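Local atomic coordinates of protein Bug27 (Bordetella pertussis, PDB entry 2QPQ), a protein that probably binds a small solute in the periplasm, as a Venus flytrap solute-binding protein of the Bug family. Residues D92-F106 with Y224-G236. Sequence-based numbering, arbitrary orientation.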
# COMPACT_ATOMS: atom_id res chain seq x y z
N ASP A 92 -16.03 8.52 9.30
CA ASP A 92 -16.87 8.45 8.11
C ASP A 92 -16.77 7.14 7.32
O ASP A 92 -17.37 7.00 6.26
CB ASP A 92 -16.63 9.65 7.18
CG ASP A 92 -17.13 10.95 7.77
OD1 ASP A 92 -17.92 10.93 8.74
OD2 ASP A 92 -16.70 12.01 7.26
N PHE A 93 -15.96 6.22 7.82
CA PHE A 93 -15.70 4.93 7.20
C PHE A 93 -15.63 3.85 8.27
O PHE A 93 -15.20 4.12 9.41
CB PHE A 93 -14.37 4.96 6.42
CG PHE A 93 -14.31 6.04 5.37
CD1 PHE A 93 -14.83 5.82 4.09
CD2 PHE A 93 -13.80 7.29 5.68
CE1 PHE A 93 -14.82 6.86 3.13
CE2 PHE A 93 -13.78 8.31 4.71
CZ PHE A 93 -14.29 8.07 3.46
N ALA A 94 -16.03 2.63 7.88
CA ALA A 94 -15.98 1.46 8.74
C ALA A 94 -15.35 0.34 7.91
O ALA A 94 -15.70 0.12 6.73
CB ALA A 94 -17.37 1.05 9.18
N ALA A 95 -14.44 -0.37 8.53
CA ALA A 95 -13.68 -1.40 7.84
C ALA A 95 -14.48 -2.67 7.65
O ALA A 95 -15.30 -3.04 8.51
CB ALA A 95 -12.41 -1.71 8.63
N VAL A 96 -14.25 -3.35 6.53
CA VAL A 96 -14.89 -4.64 6.25
C VAL A 96 -13.87 -5.76 6.28
O VAL A 96 -13.99 -6.74 7.06
CB VAL A 96 -15.58 -4.63 4.88
CG1 VAL A 96 -16.14 -6.04 4.56
CG2 VAL A 96 -16.72 -3.57 4.92
N ILE A 97 -12.83 -5.61 5.46
CA ILE A 97 -11.84 -6.68 5.35
C ILE A 97 -10.54 -6.17 4.79
O ILE A 97 -10.55 -5.36 3.87
CB ILE A 97 -12.36 -7.89 4.47
CG1 ILE A 97 -11.36 -9.06 4.44
CG2 ILE A 97 -12.73 -7.44 3.01
CD1 ILE A 97 -11.99 -10.38 3.82
N ASN A 98 -9.43 -6.63 5.38
CA ASN A 98 -8.11 -6.49 4.77
C ASN A 98 -7.74 -7.80 4.11
O ASN A 98 -7.67 -8.83 4.80
CB ASN A 98 -7.07 -6.16 5.84
CG ASN A 98 -5.67 -6.14 5.28
OD1 ASN A 98 -5.45 -5.66 4.17
ND2 ASN A 98 -4.71 -6.66 6.06
N VAL A 99 -7.51 -7.75 2.79
CA VAL A 99 -7.31 -8.96 1.97
C VAL A 99 -5.84 -9.32 1.60
O VAL A 99 -5.54 -10.45 1.20
CB VAL A 99 -8.18 -8.92 0.70
CG1 VAL A 99 -9.67 -8.73 1.03
CG2 VAL A 99 -7.74 -7.79 -0.26
N ALA A 100 -4.92 -8.38 1.74
CA ALA A 100 -3.54 -8.60 1.32
C ALA A 100 -2.60 -7.54 1.85
O ALA A 100 -2.94 -6.33 1.88
CB ALA A 100 -3.42 -8.61 -0.19
N TYR A 101 -1.40 -7.98 2.16
CA TYR A 101 -0.30 -7.06 2.42
C TYR A 101 0.67 -7.15 1.26
O TYR A 101 0.73 -8.17 0.56
CB TYR A 101 0.44 -7.47 3.68
CG TYR A 101 -0.31 -7.23 4.97
CD1 TYR A 101 -0.26 -5.99 5.61
CD2 TYR A 101 -1.03 -8.27 5.58
CE1 TYR A 101 -0.93 -5.79 6.82
CE2 TYR A 101 -1.70 -8.08 6.78
CZ TYR A 101 -1.65 -6.84 7.40
OH TYR A 101 -2.32 -6.65 8.59
N VAL A 102 1.41 -6.08 1.03
CA VAL A 102 2.62 -6.19 0.21
C VAL A 102 3.71 -5.34 0.83
O VAL A 102 3.52 -4.12 1.05
CB VAL A 102 2.40 -5.90 -1.32
CG1 VAL A 102 2.30 -4.38 -1.61
CG2 VAL A 102 3.57 -6.47 -2.15
N PRO A 103 4.87 -5.95 1.08
CA PRO A 103 5.94 -5.08 1.54
C PRO A 103 6.46 -4.16 0.42
O PRO A 103 6.26 -4.44 -0.78
CB PRO A 103 7.02 -6.07 2.00
CG PRO A 103 6.80 -7.28 1.13
CD PRO A 103 5.32 -7.37 0.93
N SER A 104 7.08 -3.05 0.80
CA SER A 104 7.96 -2.33 -0.13
C SER A 104 9.36 -2.91 -0.15
O SER A 104 9.77 -3.64 0.76
CB SER A 104 7.99 -0.82 0.17
OG SER A 104 6.66 -0.29 0.08
N VAL A 105 10.09 -2.58 -1.21
CA VAL A 105 11.45 -3.04 -1.35
C VAL A 105 12.34 -1.92 -1.81
O VAL A 105 11.95 -1.11 -2.66
CB VAL A 105 11.50 -4.26 -2.29
CG1 VAL A 105 10.94 -3.86 -3.67
CG2 VAL A 105 12.91 -4.88 -2.32
N PHE A 106 13.52 -1.81 -1.17
CA PHE A 106 14.56 -0.92 -1.63
C PHE A 106 15.33 -1.63 -2.74
O PHE A 106 15.98 -2.63 -2.47
CB PHE A 106 15.50 -0.56 -0.48
CG PHE A 106 14.90 0.38 0.53
CD1 PHE A 106 13.84 -0.02 1.32
CD2 PHE A 106 15.39 1.68 0.67
CE1 PHE A 106 13.27 0.83 2.26
CE2 PHE A 106 14.85 2.54 1.62
CZ PHE A 106 13.78 2.12 2.42
N TYR A 224 11.55 -1.02 12.84
CA TYR A 224 11.12 -0.55 11.51
C TYR A 224 10.17 -1.57 10.87
O TYR A 224 10.51 -2.73 10.72
CB TYR A 224 12.35 -0.35 10.61
CG TYR A 224 12.02 0.23 9.24
CD1 TYR A 224 11.32 -0.52 8.29
CD2 TYR A 224 12.39 1.53 8.91
CE1 TYR A 224 10.98 0.02 7.02
CE2 TYR A 224 12.09 2.07 7.63
CZ TYR A 224 11.38 1.32 6.71
OH TYR A 224 11.09 1.86 5.45
N GLU A 225 8.98 -1.12 10.49
CA GLU A 225 8.15 -1.89 9.58
C GLU A 225 7.20 -0.96 8.85
O GLU A 225 6.72 0.02 9.41
CB GLU A 225 7.39 -3.04 10.28
CG GLU A 225 6.44 -2.59 11.36
CD GLU A 225 5.20 -3.47 11.39
OE1 GLU A 225 5.09 -4.26 12.36
OE2 GLU A 225 4.37 -3.39 10.45
N LEU A 226 6.92 -1.27 7.59
CA LEU A 226 5.90 -0.52 6.87
C LEU A 226 5.30 -1.38 5.78
O LEU A 226 5.66 -1.27 4.59
CB LEU A 226 6.45 0.82 6.35
CG LEU A 226 5.53 1.82 5.57
CD1 LEU A 226 4.07 1.77 5.92
CD2 LEU A 226 6.04 3.25 5.66
N ASN A 227 4.38 -2.25 6.19
CA ASN A 227 3.69 -3.15 5.29
C ASN A 227 2.37 -2.54 4.79
O ASN A 227 1.55 -2.12 5.59
CB ASN A 227 3.45 -4.48 6.02
CG ASN A 227 3.51 -5.69 5.11
OD1 ASN A 227 3.49 -5.58 3.89
ND2 ASN A 227 3.50 -6.87 5.71
N GLN A 228 2.19 -2.48 3.47
CA GLN A 228 0.98 -1.89 2.91
C GLN A 228 -0.16 -2.91 2.87
O GLN A 228 -0.04 -3.97 2.30
CB GLN A 228 1.26 -1.39 1.51
CG GLN A 228 0.08 -0.80 0.73
CD GLN A 228 0.58 -0.13 -0.53
OE1 GLN A 228 1.48 0.68 -0.46
NE2 GLN A 228 0.05 -0.50 -1.68
N TRP A 229 -1.28 -2.54 3.47
CA TRP A 229 -2.52 -3.34 3.44
C TRP A 229 -3.41 -2.83 2.34
O TRP A 229 -3.21 -1.72 1.80
CB TRP A 229 -3.25 -3.30 4.80
CG TRP A 229 -3.28 -1.96 5.56
CD1 TRP A 229 -2.54 -1.64 6.67
CD2 TRP A 229 -4.15 -0.83 5.33
NE1 TRP A 229 -2.87 -0.39 7.11
CE2 TRP A 229 -3.84 0.13 6.31
CE3 TRP A 229 -5.13 -0.52 4.37
CZ2 TRP A 229 -4.50 1.41 6.40
CZ3 TRP A 229 -5.78 0.77 4.44
CH2 TRP A 229 -5.43 1.71 5.46
N HIS A 230 -4.40 -3.66 2.02
CA HIS A 230 -5.30 -3.46 0.89
C HIS A 230 -6.62 -4.04 1.36
O HIS A 230 -6.69 -5.22 1.71
CB HIS A 230 -4.87 -4.22 -0.36
CG HIS A 230 -3.49 -3.89 -0.83
ND1 HIS A 230 -2.37 -4.46 -0.26
CD2 HIS A 230 -3.04 -3.08 -1.81
CE1 HIS A 230 -1.28 -3.97 -0.84
NE2 HIS A 230 -1.67 -3.14 -1.80
N GLY A 231 -7.66 -3.22 1.37
CA GLY A 231 -8.92 -3.73 1.84
C GLY A 231 -10.06 -2.88 1.42
O GLY A 231 -9.89 -1.97 0.58
N LEU A 232 -11.23 -3.20 2.01
CA LEU A 232 -12.47 -2.58 1.66
C LEU A 232 -13.05 -1.94 2.91
O LEU A 232 -13.06 -2.56 4.01
CB LEU A 232 -13.44 -3.64 1.07
CG LEU A 232 -13.03 -4.06 -0.38
CD1 LEU A 232 -13.60 -5.40 -0.80
CD2 LEU A 232 -13.44 -2.99 -1.40
N LEU A 233 -13.53 -0.71 2.72
CA LEU A 233 -14.29 0.05 3.74
C LEU A 233 -15.69 0.33 3.22
O LEU A 233 -15.93 0.22 2.00
CB LEU A 233 -13.60 1.39 4.07
CG LEU A 233 -12.08 1.45 4.23
CD1 LEU A 233 -11.55 2.88 4.51
CD2 LEU A 233 -11.63 0.49 5.38
N VAL A 234 -16.58 0.73 4.14
CA VAL A 234 -17.96 1.11 3.80
C VAL A 234 -18.23 2.41 4.55
O VAL A 234 -17.40 2.83 5.36
CB VAL A 234 -19.00 0.04 4.21
CG1 VAL A 234 -19.01 -1.15 3.11
CG2 VAL A 234 -18.75 -0.47 5.67
N PRO A 235 -19.36 3.07 4.26
CA PRO A 235 -19.66 4.25 5.05
C PRO A 235 -19.67 3.91 6.56
O PRO A 235 -20.13 2.82 6.95
CB PRO A 235 -21.03 4.68 4.54
CG PRO A 235 -21.07 4.13 3.06
CD PRO A 235 -20.39 2.80 3.23
N GLY A 236 -19.18 4.85 7.37
CA GLY A 236 -19.05 4.74 8.81
C GLY A 236 -20.25 4.22 9.58
O GLY A 236 -20.07 3.49 10.54
O HOH W 1 5.69 0.77 2.28
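Ala94 and Val234 form an antiparallel hydrogen-bonded pair, each backbone N donating to the other's O, and strands 93-106 and 227-235 have N-to-C directions 140° apart, as in a twisted, bent pair. A classic beta bulge lies where Val96 and Ile97 both face Leu232: Val96 N donates to Leu232 O at 2.9 Å, whereas the bond from Ile97 N to that oxygen is weak at 3.4 Å. Around His230 side chains join the backbone bonding. With chi1 at 175°, Asn98 extends away from its own N, and OD1 accepts from His230 N (3.1 Å), while Val99 N donates to His230 O; Asn98 ND2 is hydrogen-bonded to Asp273. His230 ND1 donates to Ala100 O at 2.9 Å, the oxygen lying in the imidazole plane but the donor standing 57° above the carbonyl plane. Val102 CG1 meets the ring edge at His230 CE1, 3.7 Å away. Near the bulge, Val96 CG2 meets both methyls of Val234. A water 2.6 Å from Ser104 OG donates to Leu226 O at 3.1 Å; Gln142 bonds Ser104 OG and Gln228 OE1. The long pair is consistent with the interlobe strands of a Venus flytrap fold, between helices 240-254 (at Ile97, Leu232) and 275-296 (at Ala95, Trp229), beside strand 269-273.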